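Local coordinates for pirin family protein (Acinetobacter baumannii, PDB 6D0P) that probably acts as a metal-dependent quercetin 2,3-dioxygenase of the pirin family, a two-cupin protein that carries a manganese ion in this crystal, at residues H196-E202 / E234-L240; M4-A10 / N218-L223; A75-V80 / T91-G95. All coordinates share one frame; numbering follows the deposited sequence. Where two conformers were deposited one is given.

Contact 1 of 3, residues H196-E202 / E234-L240; sequences HTLYVPE and EGVEFSL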
ATOM      1  N   HIS A 196     -16.447  14.072   7.452  1.00 26.45           N
ATOM      2  CA  HIS A 196     -16.701  13.558   6.112  1.00 27.05           C
ATOM      3  C   HIS A 196     -17.363  12.182   6.155  1.00 25.85           C
ATOM      4  O   HIS A 196     -16.979  11.334   6.946  1.00 25.09           O
ATOM      5  CB  HIS A 196     -15.384  13.453   5.351  1.00 27.36           C
ATOM      6  CG  HIS A 196     -14.551  14.669   5.521  1.00 31.79           C
ATOM      7  ND1 HIS A 196     -14.723  15.793   4.731  1.00 32.14           N
ATOM      8  CD2 HIS A 196     -13.573  14.960   6.413  1.00 33.99           C
ATOM      9  CE1 HIS A 196     -13.881  16.727   5.121  1.00 33.68           C
ATOM     10  NE2 HIS A 196     -13.137  16.226   6.142  1.00 33.96           N
ATOM     11  N   THR A 197     -18.338  11.985   5.274  1.00 25.01           N
ATOM     12  CA  THR A 197     -19.004  10.698   5.126  1.00 24.73           C
ATOM     13  C   THR A 197     -18.491  10.053   3.836  1.00 24.10           C
ATOM     14  O   THR A 197     -18.474  10.678   2.763  1.00 23.19           O
ATOM     15  CB  THR A 197     -20.530  10.854   5.130  1.00 27.12           C
ATOM     16  OG1 THR A 197     -20.879  11.299   6.434  1.00 26.53           O
ATOM     17  CG2 THR A 197     -21.275   9.570   4.827  1.00 26.65           C
ATOM     18  N   LEU A 198     -18.037   8.819   3.947  0.50 22.70           N
ATOM     19  CA  LEU A 198     -17.563   8.103   2.779  0.50 22.43           C
ATOM     20  C   LEU A 198     -18.523   6.945   2.502  0.50 22.59           C
ATOM     21  O   LEU A 198     -19.109   6.354   3.432  0.50 20.93           O
ATOM     22  CB  LEU A 198     -16.140   7.588   3.013  0.50 23.77           C
ATOM     23  CG  LEU A 198     -15.070   8.665   3.189  0.50 24.65           C
ATOM     24  CD1 LEU A 198     -15.129   9.258   4.586  0.50 25.08           C
ATOM     25  CD2 LEU A 198     -13.689   8.097   2.915  0.50 24.20           C
ATOM     26  N   TYR A 199     -18.692   6.663   1.219  1.00 21.49           N
ATOM     27  CA  TYR A 199     -19.523   5.567   0.757  1.00 22.89           C
ATOM     28  C   TYR A 199     -18.630   4.544   0.073  1.00 22.64           C
ATOM     29  O   TYR A 199     -17.788   4.901  -0.780  1.00 21.78           O
ATOM     30  CB  TYR A 199     -20.612   6.045  -0.198  1.00 26.51           C
ATOM     31  CG  TYR A 199     -21.540   7.033   0.446  1.00 29.64           C
ATOM     32  CD1 TYR A 199     -22.568   6.619   1.276  1.00 31.85           C
ATOM     33  CD2 TYR A 199     -21.353   8.391   0.262  1.00 34.27           C
ATOM     34  CE1 TYR A 199     -23.407   7.539   1.889  1.00 34.08           C
ATOM     35  CE2 TYR A 199     -22.185   9.320   0.860  1.00 37.40           C
ATOM     36  CZ  TYR A 199     -23.211   8.892   1.681  1.00 35.26           C
ATOM     37  OH  TYR A 199     -24.020   9.830   2.254  1.00 41.81           O
ATOM     38  N   VAL A 200     -18.838   3.293   0.476  0.50 21.27           N
ATOM     39  CA  VAL A 200     -18.077   2.129   0.051  0.50 21.07           C
ATOM     40  C   VAL A 200     -19.056   1.092  -0.501  0.50 22.55           C
ATOM     41  O   VAL A 200     -20.200   1.054  -0.077  0.50 22.89           O
ATOM     42  CB  VAL A 200     -17.291   1.564   1.250  0.50 19.56           C
ATOM     43  CG1 VAL A 200     -16.666   0.201   0.973  0.50 19.89           C
ATOM     44  CG2 VAL A 200     -16.248   2.553   1.729  0.50 18.53           C
ATOM     45  N   PRO A 201     -18.619   0.273  -1.467  1.00 23.77           N
ATOM     46  CA  PRO A 201     -19.513  -0.768  -1.931  1.00 24.80           C
ATOM     47  C   PRO A 201     -19.898  -1.804  -0.863  1.00 24.28           C
ATOM     48  O   PRO A 201     -19.070  -2.251  -0.058  1.00 22.60           O
ATOM     49  CB  PRO A 201     -18.758  -1.443  -3.082  1.00 25.86           C
ATOM     50  CG  PRO A 201     -17.819  -0.401  -3.568  1.00 25.52           C
ATOM     51  CD  PRO A 201     -17.413   0.330  -2.316  1.00 25.02           C
ATOM     52  N   GLU A 202     -21.169  -2.168  -0.884  1.00 24.09           N
ATOM     53  CA  GLU A 202     -21.727  -3.144   0.027  1.00 25.11           C
ATOM     54  C   GLU A 202     -20.907  -4.439  -0.060  1.00 24.39           C
ATOM     55  O   GLU A 202     -20.579  -4.881  -1.153  1.00 21.96           O
ATOM     56  CB  GLU A 202     -23.187  -3.409  -0.353  1.00 27.44           C
ATOM     57  CG  GLU A 202     -23.863  -4.492   0.458  1.00 29.32           C
ATOM     58  CD  GLU A 202     -24.057  -4.128   1.920  1.00 31.43           C
ATOM     59  OE1 GLU A 202     -24.753  -3.127   2.196  1.00 31.12           O
ATOM     60  OE2 GLU A 202     -23.511  -4.843   2.775  1.00 31.42           O
ATOM     61  N   GLU A 234     -20.500  -5.705   5.905  1.00 20.42           N
ATOM     62  CA  GLU A 234     -21.899  -5.327   5.773  1.00 23.17           C
ATOM     63  C   GLU A 234     -22.013  -3.807   5.940  1.00 21.98           C
ATOM     64  O   GLU A 234     -21.408  -3.249   6.853  1.00 20.38           O
ATOM     65  CB  GLU A 234     -22.742  -6.046   6.838  1.00 28.63           C
ATOM     66  CG  GLU A 234     -22.635  -7.578   6.818  1.00 36.17           C
ATOM     67  CD  GLU A 234     -21.262  -8.231   7.033  1.00 44.15           C
ATOM     68  OE1 GLU A 234     -20.450  -7.713   7.886  1.00 35.70           O
ATOM     69  OE2 GLU A 234     -20.983  -9.278   6.335  1.00 43.70           O
ATOM     70  N   GLY A 235     -22.809  -3.140   5.097  1.00 21.54           N
ATOM     71  CA  GLY A 235     -22.965  -1.676   5.196  1.00 21.28           C
ATOM     72  C   GLY A 235     -22.260  -0.926   4.059  1.00 21.01           C
ATOM     73  O   GLY A 235     -21.358  -1.456   3.378  1.00 19.88           O
ATOM     74  N   VAL A 236     -22.638   0.328   3.859  1.00 21.61           N
ATOM     75  CA  VAL A 236     -22.077   1.086   2.750  1.00 23.46           C
ATOM     76  C   VAL A 236     -21.485   2.410   3.217  1.00 24.62           C
ATOM     77  O   VAL A 236     -20.860   3.082   2.405  1.00 30.30           O
ATOM     78  CB  VAL A 236     -23.121   1.356   1.649  1.00 25.12           C
ATOM     79  CG1 VAL A 236     -23.521   0.087   0.942  1.00 25.23           C
ATOM     80  CG2 VAL A 236     -24.338   2.107   2.176  1.00 26.55           C
ATOM     81  N   GLU A 237     -21.653   2.822   4.450  1.00 22.82           N
ATOM     82  CA  GLU A 237     -21.110   4.143   4.735  1.00 25.61           C
ATOM     83  C   GLU A 237     -20.480   4.215   6.124  1.00 24.05           C
ATOM     84  O   GLU A 237     -20.809   3.447   7.037  1.00 21.99           O
ATOM     85  CB  GLU A 237     -22.214   5.191   4.575  1.00 30.01           C
ATOM     86  CG  GLU A 237     -22.955   5.515   5.850  1.00 33.50           C
ATOM     87  CD  GLU A 237     -24.031   6.581   5.708  1.00 40.18           C
ATOM     88  OE1 GLU A 237     -24.925   6.383   4.880  1.00 40.12           O
ATOM     89  OE2 GLU A 237     -23.964   7.616   6.428  1.00 45.35           O
ATOM     90  N   PHE A 238     -19.571   5.172   6.246  1.00 21.47           N
ATOM     91  CA  PHE A 238     -18.967   5.487   7.513  1.00 19.96           C
ATOM     92  C   PHE A 238     -18.514   6.943   7.463  1.00 20.02           C
ATOM     93  O   PHE A 238     -18.415   7.534   6.371  1.00 20.28           O
ATOM     94  CB  PHE A 238     -17.816   4.535   7.846  1.00 20.04           C
ATOM     95  CG  PHE A 238     -16.622   4.612   6.933  1.00 19.69           C
ATOM     96  CD1 PHE A 238     -16.601   3.917   5.738  1.00 19.29           C
ATOM     97  CD2 PHE A 238     -15.510   5.372   7.283  1.00 19.26           C
ATOM     98  CE1 PHE A 238     -15.503   3.992   4.889  1.00 18.71           C
ATOM     99  CE2 PHE A 238     -14.401   5.422   6.450  1.00 19.64           C
ATOM    100  CZ  PHE A 238     -14.397   4.731   5.254  1.00 18.17           C
ATOM    101  N   SER A 239     -18.228   7.485   8.625  1.00 19.10           N
ATOM    102  CA  SER A 239     -17.812   8.881   8.732  1.00 19.44           C
ATOM    103  C   SER A 239     -16.448   8.982   9.416  1.00 18.47           C
ATOM    104  O   SER A 239     -16.078   8.145  10.270  1.00 17.78           O
ATOM    105  CB  SER A 239     -18.843   9.713   9.461  1.00 21.00           C
ATOM    106  OG  SER A 239     -18.900   9.396  10.851  1.00 22.04           O
ATOM    107  N   LEU A 240     -15.727  10.024   9.046  1.00 17.52           N
ATOM    108  CA  LEU A 240     -14.454  10.356   9.647  1.00 19.27           C
ATOM    109  C   LEU A 240     -14.506  11.830  10.065  1.00 19.67           C
ATOM    110  O   LEU A 240     -14.913  12.702   9.280  1.00 21.31           O
ATOM    111  CB  LEU A 240     -13.318  10.132   8.648  1.00 18.31           C
ATOM    112  CG  LEU A 240     -13.031   8.702   8.199  1.00 18.41           C
ATOM    113  CD1 LEU A 240     -11.868   8.695   7.224  1.00 19.85           C
ATOM    114  CD2 LEU A 240     -12.710   7.801   9.380  1.00 18.49           C
TER
HETATM  115  O   HOH W   1     -22.189   9.372   8.031  1.00 46.98           O

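Contact 2 of 3, residues M4-A10 / N218-L223; sequences MKKFLGA and NDTNRL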
HETATM    1  N   MSE A   4     -24.906   1.816   7.995  0.80 29.41           N
HETATM    2  CA  MSE A   4     -23.591   2.218   8.444  0.80 29.24           C
HETATM    3  C   MSE A   4     -22.720   1.002   8.677  0.80 28.28           C
HETATM    4  O   MSE A   4     -23.176  -0.034   9.232  0.80 26.11           O
HETATM    5  CB  MSE A   4     -23.754   3.011   9.740  0.80 32.38           C
HETATM    6  CG  MSE A   4     -22.500   3.798  10.124  0.80 36.91           C
HETATM    7 SE   MSE A   4     -22.612   4.445  11.993  0.80 44.46          SE
HETATM    8  CE  MSE A   4     -22.680   2.706  12.940  0.80 41.99           C
ATOM      9  N   LYS A   5     -21.460   1.087   8.231  1.00 24.13           N
ATOM     10  CA  LYS A   5     -20.496   0.037   8.532  1.00 24.07           C
ATOM     11  C   LYS A   5     -20.149   0.168  10.022  1.00 23.54           C
ATOM     12  O   LYS A   5     -20.072   1.281  10.566  1.00 25.63           O
ATOM     13  CB  LYS A   5     -19.243   0.133   7.656  1.00 24.29           C
ATOM     14  CG  LYS A   5     -19.422  -0.308   6.209  1.00 25.03           C
ATOM     15  CD  LYS A   5     -18.146  -0.236   5.398  1.00 24.80           C
ATOM     16  CE  LYS A   5     -18.249  -0.877   4.033  1.00 26.38           C
ATOM     17  NZ  LYS A   5     -18.542  -2.325   4.105  1.00 28.12           N
ATOM     18  N   LYS A   6     -19.962  -0.963  10.682  0.70 22.39           N
ATOM     19  CA  LYS A   6     -19.642  -0.958  12.097  0.70 22.19           C
ATOM     20  C   LYS A   6     -18.119  -1.035  12.288  0.70 19.30           C
ATOM     21  O   LYS A   6     -17.436  -1.707  11.535  0.70 17.77           O
ATOM     22  CB  LYS A   6     -20.319  -2.163  12.759  0.70 25.48           C
ATOM     23  CG  LYS A   6     -21.820  -2.275  12.510  0.70 29.19           C
ATOM     24  CD  LYS A   6     -22.430  -3.549  13.039  0.70 33.12           C
ATOM     25  CE  LYS A   6     -23.917  -3.635  12.767  0.70 35.86           C
ATOM     26  NZ  LYS A   6     -24.455  -4.956  13.161  0.70 38.34           N
ATOM     27  N   PHE A   7     -17.613  -0.349  13.302  1.00 17.51           N
ATOM     28  CA  PHE A   7     -16.209  -0.445  13.689  1.00 16.96           C
ATOM     29  C   PHE A   7     -16.003  -1.768  14.453  1.00 16.20           C
ATOM     30  O   PHE A   7     -16.620  -1.971  15.506  1.00 15.35           O
ATOM     31  CB  PHE A   7     -15.851   0.744  14.579  1.00 18.65           C
ATOM     32  CG  PHE A   7     -14.489   0.682  15.199  1.00 19.43           C
ATOM     33  CD1 PHE A   7     -13.363   1.028  14.484  1.00 23.67           C
ATOM     34  CD2 PHE A   7     -14.341   0.328  16.526  1.00 22.25           C
ATOM     35  CE1 PHE A   7     -12.109   0.978  15.073  1.00 22.61           C
ATOM     36  CE2 PHE A   7     -13.090   0.293  17.117  1.00 23.32           C
ATOM     37  CZ  PHE A   7     -11.975   0.585  16.380  1.00 21.44           C
ATOM     38  N   LEU A   8     -15.146  -2.653  13.973  1.00 15.05           N
ATOM     39  CA  LEU A   8     -14.941  -3.969  14.636  1.00 15.92           C
ATOM     40  C   LEU A   8     -13.712  -3.985  15.550  1.00 15.54           C
ATOM     41  O   LEU A   8     -13.707  -4.671  16.612  1.00 15.74           O
ATOM     42  CB  LEU A   8     -14.815  -5.036  13.547  1.00 17.35           C
ATOM     43  CG  LEU A   8     -16.047  -5.170  12.659  1.00 19.55           C
ATOM     44  CD1 LEU A   8     -15.856  -6.264  11.609  1.00 19.58           C
ATOM     45  CD2 LEU A   8     -17.273  -5.440  13.514  1.00 20.46           C
ATOM     46  N   GLY A   9     -12.676  -3.261  15.180  1.00 14.47           N
ATOM     47  CA  GLY A   9     -11.460  -3.230  15.985  1.00 14.43           C
ATOM     48  C   GLY A   9     -10.339  -2.473  15.307  1.00 14.25           C
ATOM     49  O   GLY A   9     -10.461  -2.089  14.127  1.00 14.06           O
ATOM     50  N   ALA A  10      -9.232  -2.296  16.031  1.00 13.63           N
ATOM     51  CA  ALA A  10      -8.131  -1.577  15.467  1.00 13.64           C
ATOM     52  C   ALA A  10      -6.821  -2.066  16.075  1.00 14.16           C
ATOM     53  O   ALA A  10      -6.789  -2.547  17.235  1.00 14.59           O
ATOM     54  CB  ALA A  10      -8.304  -0.089  15.689  1.00 13.93           C
ATOM     55  N   ASN A 218     -17.298   7.100  12.816  1.00 21.32           N
ATOM     56  CA  ASN A 218     -18.718   6.951  13.175  1.00 23.25           C
ATOM     57  C   ASN A 218     -19.036   7.608  14.526  1.00 25.80           C
ATOM     58  O   ASN A 218     -19.797   7.046  15.310  1.00 27.01           O
ATOM     59  CB  ASN A 218     -19.141   5.481  13.167  1.00 23.82           C
ATOM     60  CG  ASN A 218     -19.082   4.883  11.781  1.00 24.01           C
ATOM     61  OD1 ASN A 218     -19.114   5.615  10.801  1.00 22.34           O
ATOM     62  ND2 ASN A 218     -18.997   3.563  11.686  1.00 25.06           N
ATOM     63  N   ASP A 219     -18.442   8.775  14.784  1.00 25.96           N
ATOM     64  CA  ASP A 219     -18.706   9.601  15.973  1.00 29.64           C
ATOM     65  C   ASP A 219     -18.323   8.941  17.302  1.00 28.10           C
ATOM     66  O   ASP A 219     -18.419   9.617  18.310  1.00 30.49           O
ATOM     67  CB  ASP A 219     -20.190   9.973  16.101  1.00 33.60           C
ATOM     68  CG  ASP A 219     -20.740  10.712  14.898  1.00 38.61           C
ATOM     69  OD1 ASP A 219     -20.063  11.650  14.411  1.00 38.33           O
ATOM     70  OD2 ASP A 219     -21.837  10.341  14.460  1.00 51.08           O
ATOM     71  N   THR A 220     -17.894   7.690  17.359  1.00 25.86           N
ATOM     72  CA  THR A 220     -17.654   7.081  18.667  1.00 29.32           C
ATOM     73  C   THR A 220     -16.280   6.405  18.799  1.00 27.57           C
ATOM     74  O   THR A 220     -15.945   6.037  19.909  1.00 30.38           O
ATOM     75  CB  THR A 220     -18.739   6.038  18.986  1.00 33.00           C
ATOM     76  OG1 THR A 220     -18.708   5.084  17.925  1.00 36.66           O
ATOM     77  CG2 THR A 220     -20.129   6.633  19.103  1.00 37.27           C
ATOM     78  N   ASN A 221     -15.498   6.191  17.746  1.00 24.19           N
ATOM     79  CA  ASN A 221     -14.210   5.495  17.964  1.00 23.57           C
ATOM     80  C   ASN A 221     -13.049   6.329  17.428  1.00 21.43           C
ATOM     81  O   ASN A 221     -12.902   6.533  16.227  1.00 20.34           O
ATOM     82  CB  ASN A 221     -14.211   4.089  17.363  1.00 26.91           C
ATOM     83  CG  ASN A 221     -15.054   3.121  18.171  1.00 30.33           C
ATOM     84  OD1 ASN A 221     -16.152   2.796  17.751  1.00 27.27           O
ATOM     85  ND2 ASN A 221     -14.551   2.669  19.322  1.00 31.19           N
ATOM     86  N   ARG A 222     -12.193   6.764  18.334  1.00 21.11           N
ATOM     87  CA  ARG A 222     -11.070   7.578  17.946  1.00 22.16           C
ATOM     88  C   ARG A 222      -9.867   6.702  17.596  1.00 21.80           C
ATOM     89  O   ARG A 222      -9.571   5.733  18.282  1.00 22.14           O
ATOM     90  CB  ARG A 222     -10.738   8.541  19.080  1.00 24.17           C
ATOM     91  CG  ARG A 222      -9.569   9.457  18.771  1.00 24.37           C
ATOM     92  CD  ARG A 222      -9.544  10.575  19.782  1.00 26.61           C
ATOM     93  NE  ARG A 222      -8.312  11.331  19.675  1.00 28.47           N
ATOM     94  CZ  ARG A 222      -8.177  12.566  20.091  1.00 30.72           C
ATOM     95  NH1 ARG A 222      -9.219  13.184  20.628  1.00 31.82           N
ATOM     96  NH2 ARG A 222      -7.011  13.172  19.976  1.00 29.62           N
ATOM     97  N   LEU A 223      -9.182   7.071  16.522  1.00 20.88           N
ATOM     98  CA  LEU A 223      -8.002   6.365  16.033  1.00 21.25           C
ATOM     99  C   LEU A 223      -6.818   7.333  16.010  1.00 23.33           C
ATOM    100  O   LEU A 223      -6.968   8.461  15.550  1.00 22.78           O
ATOM    101  CB  LEU A 223      -8.238   5.865  14.614  1.00 21.57           C
ATOM    102  CG  LEU A 223      -9.442   4.963  14.378  1.00 23.11           C
ATOM    103  CD1 LEU A 223      -9.528   4.634  12.903  1.00 25.54           C
ATOM    104  CD2 LEU A 223      -9.347   3.687  15.214  1.00 24.63           C
TER
HETATM  105  O   HOH W   2     -19.229   2.038  14.520  1.00 17.99           O

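Contact 3 of 3, residues A75-V80 / T91-G95; sequences AYQGEV and TIKTG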
ATOM      1  N   ALA A  75       5.090   7.403  -2.609  1.00 14.60           N
ATOM      2  CA  ALA A  75       6.147   8.256  -2.044  1.00 15.63           C
ATOM      3  C   ALA A  75       5.519   9.536  -1.471  1.00 15.44           C
ATOM      4  O   ALA A  75       4.866  10.263  -2.202  1.00 17.62           O
ATOM      5  CB  ALA A  75       7.173   8.592  -3.108  1.00 15.92           C
ATOM      6  N   TYR A  76       5.758   9.821  -0.193  1.00 15.14           N
ATOM      7  CA  TYR A  76       5.240  11.050   0.451  1.00 16.58           C
ATOM      8  C   TYR A  76       6.355  12.097   0.602  1.00 17.04           C
ATOM      9  O   TYR A  76       6.132  13.293   0.376  1.00 17.09           O
ATOM     10  CB  TYR A  76       4.574  10.719   1.790  1.00 17.43           C
ATOM     11  CG  TYR A  76       3.280   9.950   1.655  1.00 19.16           C
ATOM     12  CD1 TYR A  76       2.195  10.494   0.980  1.00 22.60           C
ATOM     13  CD2 TYR A  76       3.120   8.700   2.214  1.00 18.83           C
ATOM     14  CE1 TYR A  76       0.998   9.802   0.846  1.00 22.53           C
ATOM     15  CE2 TYR A  76       1.934   7.994   2.090  1.00 19.39           C
ATOM     16  CZ  TYR A  76       0.861   8.553   1.426  1.00 21.17           C
ATOM     17  OH  TYR A  76      -0.302   7.851   1.305  1.00 19.90           O
ATOM     18  N   GLN A  77       7.535  11.666   1.029  1.00 15.88           N
ATOM     19  CA  GLN A  77       8.691  12.557   1.167  1.00 16.13           C
ATOM     20  C   GLN A  77       9.902  11.768   0.678  1.00 16.28           C
ATOM     21  O   GLN A  77      10.046  10.581   0.985  1.00 14.32           O
ATOM     22  CB  GLN A  77       8.913  13.029   2.603  1.00 16.45           C
ATOM     23  CG  GLN A  77       7.748  13.810   3.197  1.00 16.82           C
ATOM     24  CD  GLN A  77       8.105  14.473   4.506  1.00 18.62           C
ATOM     25  OE1 GLN A  77       8.927  15.393   4.556  1.00 17.97           O
ATOM     26  NE2 GLN A  77       7.477  14.024   5.578  1.00 15.79           N
ATOM     27  N   GLY A  78      10.749  12.413  -0.099  1.00 16.49           N
ATOM     28  CA  GLY A  78      11.863  11.671  -0.685  1.00 18.23           C
ATOM     29  C   GLY A  78      11.431  10.910  -1.935  1.00 18.88           C
ATOM     30  O   GLY A  78      10.303  11.083  -2.429  1.00 18.81           O
ATOM     31  N   GLU A  79      12.312  10.039  -2.441  1.00 18.34           N
ATOM     32  CA  GLU A  79      12.098   9.377  -3.728  1.00 18.00           C
ATOM     33  C   GLU A  79      12.682   7.968  -3.696  1.00 17.54           C
ATOM     34  O   GLU A  79      13.690   7.752  -3.051  1.00 16.75           O
ATOM     35  CB  GLU A  79      12.833  10.090  -4.865  1.00 19.94           C
ATOM     36  CG  GLU A  79      12.550  11.568  -5.016  1.00 21.31           C
ATOM     37  CD  GLU A  79      13.152  12.196  -6.273  1.00 25.95           C
ATOM     38  OE1 GLU A  79      14.151  11.623  -6.840  1.00 24.23           O
ATOM     39  OE2 GLU A  79      12.640  13.289  -6.690  1.00 25.44           O
ATOM     40  N   VAL A  80      12.069   7.050  -4.453  1.00 17.32           N
ATOM     41  CA  VAL A  80      12.516   5.665  -4.534  1.00 18.40           C
ATOM     42  C   VAL A  80      12.786   5.311  -5.997  1.00 19.22           C
ATOM     43  O   VAL A  80      11.950   5.575  -6.868  1.00 20.52           O
ATOM     44  CB  VAL A  80      11.468   4.721  -3.918  1.00 19.30           C
ATOM     45  CG1 VAL A  80      11.775   3.246  -4.160  1.00 20.83           C
ATOM     46  CG2 VAL A  80      11.284   4.983  -2.434  1.00 20.90           C
ATOM     47  N   THR A  91      11.764   5.726 -11.416  1.00 19.52           N
ATOM     48  CA  THR A  91      11.916   6.522 -10.204  1.00 19.46           C
ATOM     49  C   THR A  91      10.564   7.079  -9.763  1.00 18.58           C
ATOM     50  O   THR A  91       9.861   7.701 -10.539  1.00 18.54           O
ATOM     51  CB  THR A  91      12.940   7.639 -10.395  1.00 21.17           C
ATOM     52  OG1 THR A  91      14.223   7.027 -10.517  1.00 23.54           O
ATOM     53  CG2 THR A  91      12.976   8.602  -9.229  1.00 22.12           C
ATOM     54  N   ILE A  92      10.230   6.813  -8.511  1.00 16.72           N
ATOM     55  CA  ILE A  92       8.993   7.269  -7.898  1.00 17.68           C
ATOM     56  C   ILE A  92       9.300   8.585  -7.171  1.00 17.84           C
ATOM     57  O   ILE A  92       9.933   8.568  -6.122  1.00 17.94           O
ATOM     58  CB  ILE A  92       8.467   6.206  -6.915  1.00 17.40           C
ATOM     59  CG1 ILE A  92       8.465   4.802  -7.532  1.00 18.34           C
ATOM     60  CG2 ILE A  92       7.103   6.604  -6.365  1.00 17.84           C
ATOM     61  CD1 ILE A  92       8.155   3.685  -6.551  1.00 18.39           C
ATOM     62  N   LYS A  93       8.853   9.708  -7.706  1.00 19.28           N
ATOM     63  CA  LYS A  93       9.117  10.992  -7.051  1.00 21.91           C
ATOM     64  C   LYS A  93       8.031  11.253  -6.008  1.00 19.85           C
ATOM     65  O   LYS A  93       7.029  10.508  -5.931  1.00 18.01           O
ATOM     66  CB  LYS A  93       9.159  12.133  -8.071  1.00 24.63           C
ATOM     67  CG  LYS A  93      10.156  11.990  -9.205  1.00 28.77           C
ATOM     68  CD  LYS A  93      10.185  13.222 -10.104  1.00 35.34           C
ATOM     69  CE  LYS A  93      11.106  13.061 -11.291  1.00 43.09           C
ATOM     70  NZ  LYS A  93      11.196  14.303 -12.100  1.00 50.21           N
ATOM     71  N   THR A  94       8.221  12.300  -5.200  1.00 19.89           N
ATOM     72  CA  THR A  94       7.243  12.644  -4.170  1.00 20.31           C
ATOM     73  C   THR A  94       5.877  12.856  -4.844  1.00 19.15           C
ATOM     74  O   THR A  94       5.761  13.573  -5.838  1.00 17.47           O
ATOM     75  CB  THR A  94       7.688  13.876  -3.364  1.00 25.06           C
ATOM     76  OG1 THR A  94       8.729  13.463  -2.476  1.00 27.60           O
ATOM     77  CG2 THR A  94       6.583  14.485  -2.531  1.00 26.14           C
ATOM     78  N   GLY A  95       4.865  12.176  -4.349  1.00 18.19           N
ATOM     79  CA  GLY A  95       3.515  12.294  -4.918  1.00 18.91           C
ATOM     80  C   GLY A  95       3.225  11.257  -5.988  1.00 18.09           C
ATOM     81  O   GLY A  95       2.042  11.085  -6.367  1.00 18.07           O
TER
HETATM   82  O   HOH W   3      10.461  15.200  -0.509  1.00 30.55           O
HETATM   83  O   HOH W   4      10.440  14.232  -5.692  1.00 25.98           O

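Contact 1 of 3, residues H196-E202 / E234-L240
The backbone N of Gly-235 donates to Glu-202 OE2 at 3.0 Å. It meets the syn side of the carboxylate, 30° out of its plane. The bend of Glu-202 at chi2 (67°) brings the carboxylate to Gly-235 N. Gly-235 has a positive phi that suits glycine. Val-236 O then accepts a nearly straight bond from Val-200 N. The CG1 branch of Val-236 lies against Glu-202, 3.7 Å from its CB, and the two side chains cross at about a right angle.

From Glu-237 on, the segments are antiparallel strands. Glu-237 and Tyr-199 form a non-hydrogen-bonded pair, and their side chains run side by side in the same direction. Glu-237 OE1 sits at the edge of the Tyr-199 ring, 3.5 Å from CE1. Its other oxygen, OE2, accepts from a water that also bonds Thr-197 OG1. The carboxylate thus touches Tyr-199 directly and reaches Thr-197 through water.

Phe-238 pairs with Leu-198 through two backbone bonds. Its CG stands between the backbone N and the carbonyl carbon (chi1 65°), and this leans the ring toward Leu-198 and Val-200. Leu-198 CB makes a CH-pi contact with one face, 4.3 Å from the centroid. Val-200 CG2 meets the ring edge in plane, 3.6 Å from CE1. Ser-239 CA makes a CA-H...O contact with His-196 O at 3.1 Å. Leu-240 closes the ladder with a bond each way to His-196, and its CG touches Leu-198 CD1.

This pair is one edge of a four-stranded sheet in the C-terminal cupin domain, with strand 214-217 next to strand 237-242. Leu-198, Phe-238 and Leu-240 face inward onto strands 183-190, 205-210 and 245-253. His-196 packs on Leu-190 and Leu-156.

Contact 2 of 3, residues M4-A10 / N218-L223
Phe-7 and Asn-221 stack where the N-terminal segment joins the C-terminal cupin. The strands 7-10 and 221-223 are not paired. They belong to the two facing sheets of this beta-sandwich, and their axes approach to 9.4 Å. Each segment has a classic beta bulge, Leu-8 with Gly-9 opposite Ile-230 and Thr-220 with Asn-221 opposite Val-217.

The stacking is amide on ring. The planes of the Asn-221 amide and the Phe-7 ring are 25° apart, with Asn-221 CG 3.3 Å from Phe-7 CD2. Asn-221 CB adds a CH-pi contact almost over the ring centre. The opposite face of the ring meets the backbone N of Gly-9. With CG anti to the backbone N (chi1 172°), Phe-7 extends its ring toward Asn-221.

The apolar part rests on one methyl. Leu-223 CD2 touches both Phe-7 CE1 and Ala-10 CB, each at 3.9 Å.

The polar part centres on Asn-218. Its OD1 is taken by Ser-239 N, which fixes the amide. Its ND2 gives a weak, bent bond to Lys-5 O (2.8 Å) and also donates to a water, which accepts from Phe-7 N as well. Selenomethionine Met-4 lies over one face of this amide, with SE 3.6 Å from Asn-218 CG.

Contact 3 of 3, residues A75-V80 / T91-G95
Thr-94 OG1 donates to Gly-78 O at 2.9 Å, where the chain turns from strand 69-75 toward strand 80-84. OG1 lies anti to the carbonyl carbon (chi1 -75°), and CG2 points to Tyr-76 O, 3.2 Å away. The same hydroxyl accepts from a water that itself accepts from Gly-78 N. Both backbone polar atoms of Gly-78 are therefore served by Thr-94, one directly and one through water.

A second water accepts from Thr-94 N and donates to Glu-79 OE2 at 2.6 Å. Glu-79 OE1 has its partner in Ser-113 OG. Along its length Glu-79 runs beside Lys-93, with OE2 3.8 Å from the CG of that lysine. Glu-79 OE2 and Lys-93 NZ are 5.7 Å apart, not in contact.

Backbone bonds hold the two ends. Val-80 and Ile-92 exchange bonds as an antiparallel pair, the shorter being Ile-92 N to Val-80 O at 2.7 Å. Val-80 also lies close to the manganese ligand Glu-110. Gly-95 N donates to Ala-75 O. Ala-75 CB packs on Ile-92 CG2.

The corner is thus held largely by backbone, hydroxyl and water bonds, and Glu-79 and Lys-93 at most attract each other at a distance.

In the fold
Contacts 1 and 2 adjoin at the C-terminal cupin, where contact 2 brings in the N-terminal residues 4-10. They share the sheet of strands 195-199, 237-242, 214-217 and 221-224, at its two edges. They touch directly: Lys-5 bonds to the backbone of segment 234-240, and Asn-218 to Ser-239. Contact 3 stands apart in the N-terminal cupin, about 30 Å away between centres, and is the one near the manganese site. All three are partly buried. Contact 1 is a regular strand ladder with a largely apolar inner face and a polar outer one. Contact 2 joins facing sheets mainly through side chains. Contact 3 ties a corner to a strand end, with two bridging waters.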